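PDB 3H7O: group 3 allergen SMIPP-S Yv6023A04, which is an inactivated relative of the trypsin-like serine proteases, probably lacking the endopeptidase activity generally assigned to that family. Local coordinates for residues D136-D139 and H140-K143; K100-G103 and L104-P108; E58-L62 and W63-G67; S180-A183 and G184-T187. The protein carries 3 engineered substitutions. All blocks are in the same frame, centred on the assembly; numbering follows the deposited sequence.

Contact 1: residues D136-D139 and H140-K143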
ATOM      1  N   ASP A 136     -18.260  -7.128   9.861  1.00 36.14           N
ATOM      2  CA  ASP A 136     -18.514  -8.190   8.892  1.00 34.86           C
ATOM      3  C   ASP A 136     -17.196  -8.855   8.484  1.00 33.51           C
ATOM      4  O   ASP A 136     -16.265  -8.166   8.055  1.00 33.25           O
ATOM      5  CB  ASP A 136     -19.237  -7.617   7.663  1.00 35.67           C
ATOM      6  CG  ASP A 136     -19.945  -8.682   6.834  1.00 37.23           C
ATOM      7  OD1 ASP A 136     -19.428  -9.812   6.697  1.00 38.83           O
ATOM      8  OD2 ASP A 136     -21.032  -8.379   6.299  1.00 40.96           O
ATOM      9  N   PRO A 137     -17.106 -10.193   8.632  1.00 32.71           N
ATOM     10  CA  PRO A 137     -15.926 -10.957   8.204  1.00 32.40           C
ATOM     11  C   PRO A 137     -15.571 -10.761   6.724  1.00 31.90           C
ATOM     12  O   PRO A 137     -14.387 -10.707   6.377  1.00 31.19           O
ATOM     13  CB  PRO A 137     -16.338 -12.406   8.462  1.00 32.23           C
ATOM     14  CG  PRO A 137     -17.307 -12.316   9.580  1.00 33.49           C
ATOM     15  CD  PRO A 137     -18.066 -11.043   9.363  1.00 32.70           C
ATOM     16  N   LYS A 138     -16.589 -10.647   5.869  1.00 31.76           N
ATOM     17  CA  LYS A 138     -16.383 -10.417   4.435  1.00 31.99           C
ATOM     18  C   LYS A 138     -15.679  -9.094   4.144  1.00 31.55           C
ATOM     19  O   LYS A 138     -14.948  -8.985   3.158  1.00 31.15           O
ATOM     20  CB  LYS A 138     -17.708 -10.500   3.669  1.00 32.88           C
ATOM     21  CG  LYS A 138     -18.322 -11.891   3.657  1.00 35.73           C
ATOM     22  CD  LYS A 138     -19.616 -11.929   2.863  1.00 40.13           C
ATOM     23  CE  LYS A 138     -20.313 -13.273   3.025  1.00 43.29           C
ATOM     24  NZ  LYS A 138     -21.635 -13.307   2.339  1.00 44.19           N
ATOM     25  N   ASP A 139     -15.893  -8.098   5.006  1.00 31.07           N
ATOM     26  CA  ASP A 139     -15.191  -6.817   4.899  1.00 32.18           C
ATOM     27  C   ASP A 139     -13.685  -6.979   5.060  1.00 31.55           C
ATOM     28  O   ASP A 139     -12.922  -6.088   4.696  1.00 32.94           O
ATOM     29  CB  ASP A 139     -15.698  -5.817   5.941  1.00 33.19           C
ATOM     30  CG  ASP A 139     -17.092  -5.305   5.643  1.00 35.74           C
ATOM     31  OD1 ASP A 139     -17.554  -5.432   4.491  1.00 39.55           O
ATOM     32  OD2 ASP A 139     -17.725  -4.769   6.574  1.00 41.33           O
ATOM     33  N   HIS A 140     -13.266  -8.118   5.605  1.00 30.66           N
ATOM     34  CA  HIS A 140     -11.852  -8.378   5.865  1.00 31.51           C
ATOM     35  C   HIS A 140     -11.208  -9.303   4.834  1.00 30.30           C
ATOM     36  O   HIS A 140     -10.082  -9.752   5.027  1.00 29.80           O
ATOM     37  CB  HIS A 140     -11.663  -8.906   7.294  1.00 31.83           C
ATOM     38  CG  HIS A 140     -12.082  -7.928   8.345  1.00 34.92           C
ATOM     39  ND1 HIS A 140     -13.395  -7.770   8.733  1.00 36.41           N
ATOM     40  CD2 HIS A 140     -11.366  -7.037   9.072  1.00 38.49           C
ATOM     41  CE1 HIS A 140     -13.471  -6.825   9.652  1.00 35.88           C
ATOM     42  NE2 HIS A 140     -12.253  -6.369   9.881  1.00 41.38           N
ATOM     43  N   ASP A 141     -11.924  -9.570   3.738  1.00 29.52           N
ATOM     44  CA  ASP A 141     -11.381 -10.345   2.622  1.00 29.11           C
ATOM     45  C   ASP A 141     -10.278  -9.578   1.912  1.00 28.38           C
ATOM     46  O   ASP A 141     -10.341  -8.352   1.795  1.00 27.41           O
ATOM     47  CB  ASP A 141     -12.465 -10.637   1.580  1.00 29.67           C
ATOM     48  CG  ASP A 141     -13.412 -11.745   1.997  1.00 30.91           C
ATOM     49  OD1 ASP A 141     -13.002 -12.676   2.721  1.00 31.46           O
ATOM     50  OD2 ASP A 141     -14.577 -11.685   1.571  1.00 30.33           O
ATOM     51  N   LEU A 142      -9.283 -10.309   1.418  1.00 27.88           N
ATOM     52  CA  LEU A 142      -8.359  -9.762   0.433  1.00 28.01           C
ATOM     53  C   LEU A 142      -9.134  -9.475  -0.848  1.00 28.00           C
ATOM     54  O   LEU A 142      -9.838 -10.344  -1.368  1.00 28.38           O
ATOM     55  CB  LEU A 142      -7.215 -10.737   0.145  1.00 28.94           C
ATOM     56  CG  LEU A 142      -6.206 -10.332  -0.937  1.00 28.88           C
ATOM     57  CD1 LEU A 142      -5.410  -9.095  -0.534  1.00 25.86           C
ATOM     58  CD2 LEU A 142      -5.272 -11.485  -1.227  1.00 31.42           C
ATOM     59  N   LYS A 143      -9.013  -8.245  -1.334  1.00 27.69           N
ATOM     60  CA  LYS A 143      -9.682  -7.824  -2.560  1.00 28.66           C
ATOM     61  C   LYS A 143      -8.643  -7.284  -3.531  1.00 27.74           C
ATOM     62  O   LYS A 143      -7.589  -6.795  -3.112  1.00 27.11           O
ATOM     63  CB  LYS A 143     -10.733  -6.746  -2.257  1.00 28.88           C
ATOM     64  CG  LYS A 143     -11.876  -7.199  -1.342  1.00 31.93           C
ATOM     65  CD  LYS A 143     -12.594  -6.006  -0.690  1.00 35.56           C
ATOM     66  CE  LYS A 143     -11.834  -5.475   0.542  1.00 37.06           C
ATOM     67  NZ  LYS A 143     -12.084  -6.286   1.783  1.00 31.27           N
TER

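Contact 2: residues K100-G103 and L104-P108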
ATOM      1  N   LYS A 100       8.696 -15.183   7.072  1.00 29.01           N
ATOM      2  CA  LYS A 100       8.884 -16.558   6.616  1.00 30.17           C
ATOM      3  C   LYS A 100       8.302 -16.732   5.212  1.00 31.06           C
ATOM      4  O   LYS A 100       7.222 -17.316   5.035  1.00 30.55           O
ATOM      5  CB  LYS A 100       8.228 -17.548   7.589  1.00 31.12           C
ATOM      6  CG  LYS A 100       8.862 -17.603   8.969  1.00 31.49           C
ATOM      7  CD  LYS A 100       8.278 -18.733   9.810  1.00 33.05           C
ATOM      8  CE  LYS A 100       8.820 -20.093   9.384  1.00 35.53           C
ATOM      9  NZ  LYS A 100       8.501 -21.154  10.380  1.00 38.79           N
ATOM     10  N   LEU A 101       9.022 -16.221   4.217  1.00 30.46           N
ATOM     11  CA  LEU A 101       8.566 -16.278   2.832  1.00 30.96           C
ATOM     12  C   LEU A 101       8.603 -17.714   2.317  1.00 31.82           C
ATOM     13  O   LEU A 101       9.592 -18.427   2.498  1.00 32.05           O
ATOM     14  CB  LEU A 101       9.408 -15.363   1.940  1.00 30.41           C
ATOM     15  CG  LEU A 101       9.571 -13.893   2.345  1.00 31.57           C
ATOM     16  CD1 LEU A 101      10.475 -13.174   1.356  1.00 30.81           C
ATOM     17  CD2 LEU A 101       8.227 -13.184   2.454  1.00 29.06           C
ATOM     18  N   ASP A 102       7.508 -18.138   1.698  1.00 31.88           N
ATOM     19  CA  ASP A 102       7.413 -19.484   1.151  1.00 32.36           C
ATOM     20  C   ASP A 102       7.431 -19.467  -0.379  1.00 32.96           C
ATOM     21  O   ASP A 102       7.354 -20.518  -1.015  1.00 33.09           O
ATOM     22  CB  ASP A 102       6.157 -20.190   1.679  1.00 32.38           C
ATOM     23  CG  ASP A 102       4.862 -19.561   1.179  1.00 32.99           C
ATOM     24  OD1 ASP A 102       4.910 -18.540   0.458  1.00 32.20           O
ATOM     25  OD2 ASP A 102       3.785 -20.098   1.509  1.00 33.32           O
ATOM     26  N   GLY A 103       7.512 -18.265  -0.952  1.00 32.63           N
ATOM     27  CA  GLY A 103       7.516 -18.069  -2.405  1.00 32.80           C
ATOM     28  C   GLY A 103       6.194 -18.386  -3.080  1.00 32.37           C
ATOM     29  O   GLY A 103       6.120 -18.456  -4.308  1.00 32.18           O
ATOM     30  N   LEU A 104       5.151 -18.568  -2.270  1.00 31.67           N
ATOM     31  CA  LEU A 104       3.839 -19.000  -2.744  1.00 30.64           C
ATOM     32  C   LEU A 104       2.735 -18.073  -2.219  1.00 29.90           C
ATOM     33  O   LEU A 104       2.130 -17.314  -2.983  1.00 29.37           O
ATOM     34  CB  LEU A 104       3.581 -20.455  -2.323  1.00 31.59           C
ATOM     35  CG  LEU A 104       4.603 -21.521  -2.749  1.00 33.41           C
ATOM     36  CD1 LEU A 104       4.469 -22.803  -1.919  1.00 37.34           C
ATOM     37  CD2 LEU A 104       4.509 -21.829  -4.243  1.00 37.07           C
ATOM     38  N   LYS A 105       2.479 -18.132  -0.917  1.00 29.56           N
ATOM     39  CA  LYS A 105       1.524 -17.228  -0.281  1.00 29.02           C
ATOM     40  C   LYS A 105       2.191 -15.901   0.058  1.00 28.89           C
ATOM     41  O   LYS A 105       1.514 -14.887   0.230  1.00 27.73           O
ATOM     42  CB  LYS A 105       0.942 -17.854   0.985  1.00 29.39           C
ATOM     43  CG  LYS A 105       0.025 -19.044   0.754  1.00 31.03           C
ATOM     44  CD  LYS A 105      -0.444 -19.595   2.093  1.00 32.33           C
ATOM     45  CE  LYS A 105      -1.625 -20.524   1.939  1.00 38.33           C
ATOM     46  NZ  LYS A 105      -2.318 -20.708   3.245  1.00 38.00           N
ATOM     47  N   SER A 106       3.521 -15.920   0.160  1.00 28.96           N
ATOM     48  CA  SER A 106       4.299 -14.716   0.445  1.00 29.70           C
ATOM     49  C   SER A 106       5.543 -14.654  -0.433  1.00 30.19           C
ATOM     50  O   SER A 106       6.391 -15.553  -0.411  1.00 30.12           O
ATOM     51  CB  SER A 106       4.663 -14.629   1.931  1.00 28.87           C
ATOM     52  OG  SER A 106       5.284 -15.826   2.373  1.00 30.37           O
ATOM     53  N   LYS A 107       5.634 -13.584  -1.216  1.00 30.23           N
ATOM     54  CA  LYS A 107       6.660 -13.444  -2.239  1.00 31.22           C
ATOM     55  C   LYS A 107       6.930 -11.955  -2.413  1.00 30.70           C
ATOM     56  O   LYS A 107       5.998 -11.160  -2.377  1.00 31.70           O
ATOM     57  CB  LYS A 107       6.159 -14.059  -3.552  1.00 31.16           C
ATOM     58  CG  LYS A 107       7.213 -14.267  -4.620  1.00 35.02           C
ATOM     59  CD  LYS A 107       6.604 -14.833  -5.893  1.00 37.12           C
ATOM     60  CE  LYS A 107       7.592 -14.760  -7.044  1.00 39.75           C
ATOM     61  NZ  LYS A 107       7.177 -15.601  -8.196  1.00 44.33           N
ATOM     62  N   PRO A 108       8.202 -11.563  -2.596  1.00 30.35           N
ATOM     63  CA  PRO A 108       8.450 -10.140  -2.786  1.00 29.84           C
ATOM     64  C   PRO A 108       7.974  -9.653  -4.154  1.00 29.18           C
ATOM     65  O   PRO A 108       7.991 -10.411  -5.126  1.00 26.64           O
ATOM     66  CB  PRO A 108       9.979 -10.027  -2.689  1.00 30.53           C
ATOM     67  CG  PRO A 108      10.444 -11.329  -2.115  1.00 31.54           C
ATOM     68  CD  PRO A 108       9.454 -12.337  -2.570  1.00 30.03           C
TER

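Contact 3: residues E58-L62 and W63-G67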
ATOM      1  N   GLU A  58       0.364 -13.604   4.030  1.00 25.52           N
ATOM      2  CA  GLU A  58      -0.199 -14.883   3.572  1.00 25.34           C
ATOM      3  C   GLU A  58      -1.696 -15.011   3.860  1.00 25.08           C
ATOM      4  O   GLU A  58      -2.200 -16.118   4.051  1.00 25.06           O
ATOM      5  CB  GLU A  58       0.568 -16.079   4.169  1.00 25.65           C
ATOM      6  CG  GLU A  58       2.060 -16.080   3.870  1.00 26.65           C
ATOM      7  CD  GLU A  58       2.752 -17.388   4.218  1.00 29.40           C
ATOM      8  OE1 GLU A  58       2.111 -18.284   4.808  1.00 29.30           O
ATOM      9  OE2 GLU A  58       3.951 -17.520   3.894  1.00 29.27           O
ATOM     10  N   SER A  59      -2.405 -13.882   3.858  1.00 25.86           N
ATOM     11  CA  SER A  59      -3.785 -13.833   4.335  1.00 26.35           C
ATOM     12  C   SER A  59      -4.801 -13.492   3.247  1.00 26.00           C
ATOM     13  O   SER A  59      -4.723 -12.445   2.608  1.00 27.69           O
ATOM     14  CB  SER A  59      -3.916 -12.846   5.508  1.00 26.79           C
ATOM     15  OG  SER A  59      -5.262 -12.749   5.949  1.00 26.11           O
ATOM     16  N   THR A  60      -5.776 -14.374   3.075  1.00 25.67           N
ATOM     17  CA  THR A  60      -6.853 -14.160   2.114  1.00 26.23           C
ATOM     18  C   THR A  60      -8.044 -13.480   2.797  1.00 25.99           C
ATOM     19  O   THR A  60      -8.911 -12.905   2.138  1.00 26.21           O
ATOM     20  CB  THR A  60      -7.229 -15.497   1.440  1.00 26.75           C
ATOM     21  OG1 THR A  60      -6.080 -15.981   0.729  1.00 26.84           O
ATOM     22  CG2 THR A  60      -8.394 -15.340   0.465  1.00 26.10           C
ATOM     23  N   ASN A  61      -8.065 -13.556   4.127  1.00 25.76           N
ATOM     24  CA  ASN A  61      -9.026 -12.843   4.959  1.00 25.92           C
ATOM     25  C   ASN A  61      -8.395 -12.646   6.331  1.00 25.49           C
ATOM     26  O   ASN A  61      -7.997 -13.616   6.972  1.00 24.50           O
ATOM     27  CB  ASN A  61     -10.354 -13.608   5.064  1.00 25.15           C
ATOM     28  CG  ASN A  61     -11.382 -12.884   5.924  1.00 27.53           C
ATOM     29  OD1 ASN A  61     -11.219 -12.755   7.141  1.00 28.19           O
ATOM     30  ND2 ASN A  61     -12.453 -12.416   5.296  1.00 25.21           N
ATOM     31  N   LEU A  62      -8.292 -11.390   6.768  1.00 25.73           N
ATOM     32  CA  LEU A  62      -7.546 -11.050   7.988  1.00 26.20           C
ATOM     33  C   LEU A  62      -8.016 -11.792   9.242  1.00 26.90           C
ATOM     34  O   LEU A  62      -7.223 -12.033  10.166  1.00 26.23           O
ATOM     35  CB  LEU A  62      -7.545  -9.536   8.219  1.00 25.86           C
ATOM     36  CG  LEU A  62      -6.847  -8.674   7.159  1.00 28.51           C
ATOM     37  CD1 LEU A  62      -6.803  -7.217   7.597  1.00 32.66           C
ATOM     38  CD2 LEU A  62      -5.437  -9.188   6.862  1.00 28.49           C
ATOM     39  N   TRP A  63      -9.295 -12.163   9.260  1.00 26.79           N
ATOM     40  CA  TRP A  63      -9.878 -12.929  10.362  1.00 28.05           C
ATOM     41  C   TRP A  63      -9.896 -14.431  10.083  1.00 28.66           C
ATOM     42  O   TRP A  63      -9.381 -15.225  10.875  1.00 29.27           O
ATOM     43  CB  TRP A  63     -11.310 -12.463  10.648  1.00 27.62           C
ATOM     44  CG  TRP A  63     -11.431 -11.095  11.256  1.00 29.27           C
ATOM     45  CD1 TRP A  63     -10.417 -10.281  11.681  1.00 29.67           C
ATOM     46  CD2 TRP A  63     -12.650 -10.399  11.544  1.00 27.81           C
ATOM     47  NE1 TRP A  63     -10.931  -9.113  12.192  1.00 31.49           N
ATOM     48  CE2 TRP A  63     -12.299  -9.162  12.126  1.00 28.15           C
ATOM     49  CE3 TRP A  63     -14.008 -10.701  11.362  1.00 27.03           C
ATOM     50  CZ2 TRP A  63     -13.254  -8.223  12.527  1.00 28.67           C
ATOM     51  CZ3 TRP A  63     -14.959  -9.768  11.761  1.00 26.62           C
ATOM     52  CH2 TRP A  63     -14.575  -8.544  12.337  1.00 28.63           C
ATOM     53  N   GLU A  64     -10.492 -14.806   8.952  1.00 29.34           N
ATOM     54  CA  GLU A  64     -10.831 -16.203   8.654  1.00 30.77           C
ATOM     55  C   GLU A  64      -9.696 -17.038   8.067  1.00 30.73           C
ATOM     56  O   GLU A  64      -9.676 -18.259   8.231  1.00 31.39           O
ATOM     57  CB  GLU A  64     -12.050 -16.260   7.737  1.00 30.89           C
ATOM     58  CG  GLU A  64     -13.294 -15.667   8.371  1.00 36.99           C
ATOM     59  CD  GLU A  64     -14.537 -15.895   7.547  1.00 41.23           C
ATOM     60  OE1 GLU A  64     -14.567 -15.481   6.365  1.00 45.24           O
ATOM     61  OE2 GLU A  64     -15.490 -16.482   8.092  1.00 44.63           O
ATOM     62  N   ASP A  65      -8.779 -16.387   7.358  1.00 30.35           N
ATOM     63  CA  ASP A  65      -7.564 -17.042   6.879  1.00 31.33           C
ATOM     64  C   ASP A  65      -6.393 -16.142   7.264  1.00 30.64           C
ATOM     65  O   ASP A  65      -5.829 -15.462   6.403  1.00 31.36           O
ATOM     66  CB  ASP A  65      -7.620 -17.276   5.361  1.00 31.48           C
ATOM     67  CG  ASP A  65      -6.356 -17.945   4.820  1.00 37.18           C
ATOM     68  OD1 ASP A  65      -5.960 -19.001   5.362  1.00 38.77           O
ATOM     69  OD2 ASP A  65      -5.755 -17.409   3.858  1.00 36.90           O
ATOM     70  N   PRO A  66      -6.038 -16.122   8.563  1.00 29.58           N
ATOM     71  CA  PRO A  66      -5.143 -15.084   9.088  1.00 29.74           C
ATOM     72  C   PRO A  66      -3.687 -15.160   8.621  1.00 29.06           C
ATOM     73  O   PRO A  66      -2.942 -14.193   8.802  1.00 28.55           O
ATOM     74  CB  PRO A  66      -5.225 -15.285  10.604  1.00 29.29           C
ATOM     75  CG  PRO A  66      -5.551 -16.723  10.769  1.00 30.30           C
ATOM     76  CD  PRO A  66      -6.461 -17.061   9.621  1.00 30.11           C
ATOM     77  N   GLY A  67      -3.298 -16.289   8.028  1.00 28.08           N
ATOM     78  CA  GLY A  67      -1.936 -16.489   7.527  1.00 27.44           C
ATOM     79  C   GLY A  67      -0.889 -16.428   8.630  1.00 27.32           C
ATOM     80  O   GLY A  67      -0.954 -17.178   9.603  1.00 28.13           O
TER

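Contact 4: residues S180-A183 and G184-T187. With GOL (glycerol), chain F.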
ATOM      1  N   SER A 180     -10.050   4.133   3.501  1.00 29.55           N
ATOM      2  CA  SER A 180      -8.915   4.677   4.250  1.00 30.02           C
ATOM      3  C   SER A 180      -7.891   3.596   4.612  1.00 29.06           C
ATOM      4  O   SER A 180      -6.693   3.854   4.601  1.00 29.27           O
ATOM      5  CB  SER A 180      -9.386   5.419   5.502  1.00 30.02           C
ATOM      6  OG  SER A 180      -9.912   4.514   6.451  1.00 34.32           O
ATOM      7  N   GLY A 181      -8.374   2.391   4.915  1.00 28.53           N
ATOM      8  CA  GLY A 181      -7.514   1.236   5.193  1.00 28.23           C
ATOM      9  C   GLY A 181      -6.744   0.714   3.990  1.00 28.87           C
ATOM     10  O   GLY A 181      -5.849  -0.128   4.135  1.00 29.41           O
ATOM     11  N   ASP A 182      -7.081   1.212   2.800  1.00 28.05           N
ATOM     12  CA  ASP A 182      -6.378   0.833   1.576  1.00 28.16           C
ATOM     13  C   ASP A 182      -5.127   1.672   1.300  1.00 28.23           C
ATOM     14  O   ASP A 182      -4.423   1.433   0.321  1.00 27.86           O
ATOM     15  CB  ASP A 182      -7.322   0.862   0.369  1.00 27.74           C
ATOM     16  CG  ASP A 182      -8.285  -0.308   0.357  1.00 29.85           C
ATOM     17  OD1 ASP A 182      -7.816  -1.467   0.402  1.00 30.35           O
ATOM     18  OD2 ASP A 182      -9.511  -0.071   0.297  1.00 27.08           O
ATOM     19  N   ALA A 183      -4.856   2.655   2.158  1.00 28.42           N
ATOM     20  CA  ALA A 183      -3.588   3.376   2.106  1.00 28.27           C
ATOM     21  C   ALA A 183      -2.469   2.349   2.218  1.00 28.54           C
ATOM     22  O   ALA A 183      -2.547   1.431   3.035  1.00 28.37           O
ATOM     23  CB  ALA A 183      -3.492   4.384   3.240  1.00 28.45           C
ATOM     24  N   GLY A 184      -1.443   2.492   1.385  1.00 27.45           N
ATOM     25  CA  GLY A 184      -0.325   1.562   1.405  1.00 27.89           C
ATOM     26  C   GLY A 184      -0.514   0.314   0.556  1.00 27.63           C
ATOM     27  O   GLY A 184       0.418  -0.485   0.421  1.00 27.29           O
ATOM     28  N   ASP A 185      -1.707   0.139  -0.022  1.00 26.78           N
ATOM     29  CA  ASP A 185      -1.995  -1.026  -0.873  1.00 26.61           C
ATOM     30  C   ASP A 185      -1.008  -1.144  -2.036  1.00 26.62           C
ATOM     31  O   ASP A 185      -0.768  -0.168  -2.747  1.00 27.33           O
ATOM     32  CB  ASP A 185      -3.416  -0.975  -1.447  1.00 25.79           C
ATOM     33  CG  ASP A 185      -4.481  -1.468  -0.477  1.00 28.14           C
ATOM     34  OD1 ASP A 185      -4.201  -1.678   0.727  1.00 28.00           O
ATOM     35  OD2 ASP A 185      -5.632  -1.633  -0.936  1.00 27.52           O
ATOM     36  N   PRO A 186      -0.427  -2.346  -2.230  1.00 25.93           N
ATOM     37  CA  PRO A 186       0.457  -2.547  -3.374  1.00 25.70           C
ATOM     38  C   PRO A 186      -0.315  -2.405  -4.677  1.00 25.75           C
ATOM     39  O   PRO A 186      -1.471  -2.838  -4.768  1.00 23.91           O
ATOM     40  CB  PRO A 186       0.961  -3.985  -3.194  1.00 26.60           C
ATOM     41  CG  PRO A 186      -0.034  -4.647  -2.293  1.00 25.01           C
ATOM     42  CD  PRO A 186      -0.555  -3.556  -1.398  1.00 25.92           C
ATOM     43  N   THR A 187       0.314  -1.771  -5.660  1.00 26.53           N
ATOM     44  CA  THR A 187      -0.299  -1.574  -6.962  1.00 27.88           C
ATOM     45  C   THR A 187       0.700  -1.998  -8.026  1.00 27.95           C
ATOM     46  O   THR A 187       1.813  -1.461  -8.109  1.00 27.28           O
ATOM     47  CB  THR A 187      -0.776  -0.126  -7.150  1.00 28.88           C
ATOM     48  OG1 THR A 187      -1.463   0.302  -5.965  1.00 30.53           O
ATOM     49  CG2 THR A 187      -1.731  -0.033  -8.321  1.00 29.81           C
TER
HETATM   50  C1  GOL F 232      -9.711  -2.803  -4.205  1.00 41.19           C
HETATM   51  O1  GOL F 232      -9.499  -4.158  -4.509  1.00 38.71           O
HETATM   52  C2  GOL F 232      -9.482  -2.580  -2.718  1.00 42.66           C
HETATM   53  O2  GOL F 232      -8.349  -3.311  -2.297  1.00 41.93           O
HETATM   54  C3  GOL F 232     -10.728  -2.989  -1.943  1.00 40.58           C
HETATM   55  O3  GOL F 232     -10.906  -2.155  -0.814  1.00 37.76           O
HETATM   56  O   HOH W   1      -5.130  -3.075   3.064  1.00 30.16           O

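Contact 1: residues D136-D139 and H140-K143
His140 returns to the turn that precedes it through both backbone and ring. Two backbone bonds, each spanning three residues, wind the chain: His140 N gives to Pro137 O at 2.9 Å, and Asp141 N to Lys138 O at 3.1 Å. Pro137, its phi held by the ring, suits the tight start of such a turn. Ahead of it the Asp136 carboxylate bends over the chain, and its OD1 accepts from Lys138 N at 3.1 Å.

Side-chain donors then take up the carbonyls. The imidazole meets Asp136 O edge-on, ND1 to O 3.0 Å, with the oxygen close to the ring plane, while NE2 gives to Gly132 O. With a carbonyl at each nitrogen, the ring may well be protonated. The Lys143 chain doubles back: bends at chi3 and chi4 (both -81°) bring NZ over the turn. There it lies above the carbonyl plane of Asp139, 3.0 Å from its O, but meets Asp141 O in the carbonyl plane, on a lone pair, at 2.7 Å. Tyr129 O is a third acceptor, so one folded lysine, a long arm ending in three N-H donors, gathers three carbonyls.

Asp141 turns its OD1 to the amide of Asn61, and Trp63 stacks on the His140 ring. The result is an Asx turn leading into a short 3-10 turn, in the surface loop between strands 123-128 and 143-150 of this trypsin-like fold.

Contact 2: residues K100-G103 and L104-P108
Asp102 and Ser106 both place their first polar group between the backbone N and the carbonyl carbon (chi1 67° and 52°), which lets each short side chain bond to the other's backbone. Asp102 OD1 receives Leu104 N, two residues on, at 2.7 Å, which makes an Asx turn, and Ser106 N at 3.0 Å. The two N-H groups come from opposite faces of the carboxylate; the serine's is the flatter approach, on the syn side, whereas the leucine's rises well above the plane. Lys105 N adds weak bonds to the same group. In return Asp102 N gives to Ser106 OG at 3.3 Å. Aspartate suits the spot because its short arm puts an acceptor mid-turn, and Gly103 readily takes the positive phi of 69° required. The turn lies in the surface connection between strand 91-95 of the six-stranded barrel and strand 123-128 of the second sheet.

Beside this polar centre lies an apolar patch. Leu101 CD1 packs against the CG-CD side of Pro108, 3.9 Å from CG, and CD2 against Ser106 CB; all three side chains touch Ile32 of strand 26-32.

Ser106 OG has its strongest partner in Glu58 OE2, which also stands close to Asp102 OD2. The N-H groups around Asp102 OD1 would be expected to stabilise a negative charge, while the glutamate would tend to raise the proton affinity of one acid or the other.

Contact 3: residues E58-L62 and W63-G67
Asn61 and Asp65 form a single antiparallel bridge, a hydrogen-bonded pair, in the hairpin-like loop that joins strand 54-57 to strand 68-78 of the six-stranded barrel. The loop probably corresponds to the calcium-binding loop of trypsin; here it is tied by protein groups. The bridge bond is Asp65 N to Asn61 O, 2.9 Å.

The tip of the loop is wrapped round the asparagine amide. Asn61 points OD1 at the chain beyond it because CG lies opposite its own N (chi1 -180°), and there Trp63 N at 2.9 Å and Glu64 N at 2.8 Å arrive from opposite faces of the amide plane. The bond from Glu64 is almost straight, 175° at the hydrogen. An asparagine suits this place because the same group can also donate: its ND2 gives to Asp141 OD1 and Pro137 O. The Glu64 carboxylate crosses the amide at a slant.

Toward the open end, Ser59 OG gives to Asp65 O at 2.8 Å, tilted from the carbonyl plane. Gly67 has no side chain to crowd the Glu58 carbonyl, so its bare CA comes to 3.5 Å from that O, a weak CA-H...O contact to a buried oxygen that has no hydrogen-bond donor in the model. The buried Glu58 carboxylate is held by Ser106 OG and by a salt bridge to Lys68, while Gln56 NE2 holds Leu62 O and Pro66 O from the neighbouring strand.

Asp65 reaches back as well: its OD2 accepts Thr60 N at 3.1 Å on the anti side, 21° out of the carboxylate plane.

Contact 4: residues S180-A183 and G184-T187
Asp182 OD1 and Asp185 OD2 approach to 2.6 Å, with the carboxylate planes 75° apart. Two acid oxygens so close suggest that one group holds a proton. Behind them a type II turn closes with Asp185 N on Asp182 O at 3.0 Å, and Gly184 suits its third position, where phi is 86°.

A glycerol, probably from the crystallisation liquor, lies beside the pair: its O3 gives to Asp182 OD2 at 2.7 Å. A water stands 2.9 Å from Asp185 OD1 and 3.2 Å from Gly181 O.

Further out, Asp182 is fixed by two backbone groups, Gly130 N to OD1 and Glu179 N to OD2. The methyl of Ala183 rests on His43 and Cys44 of helix 42-45.

Gly181-Asp182-Ala183-Gly184-Asp185-Pro186 corresponds to the Gly-Asp-Ser-Gly-Gly-Pro signature of trypsin-like enzymes, with Ala183 in place of the nucleophilic serine and Asp185 in place of a glycine. The N-H groups of Gly181 and Ala183, which by analogy would form the oxyanion hole, are engaged by Asp131 OD1 and Ser180 O, so the site is consistent with an inactivated protease.

In the fold
Contact 4 is buried, its centre about 4 Å from the centre of the chain; the centres of the other three lie about 17 Å out, contact 3 partly buried, contacts 1 and 2 at the surface. Those three are neighbours in space, with contact 3, in the loop from strand 54-57 to strand 68-78, in the middle. It touches contact 1 through Asn61, Thr60 and Trp63, and contact 2 through Glu58. Contacts 1 and 2 lie in loops on either side of strand 123-128 and do not touch. In these loops side chains satisfy backbone groups of tight turns; in the core, contact 4 instead sets two acids against each other beside the position where its family carries the nucleophile.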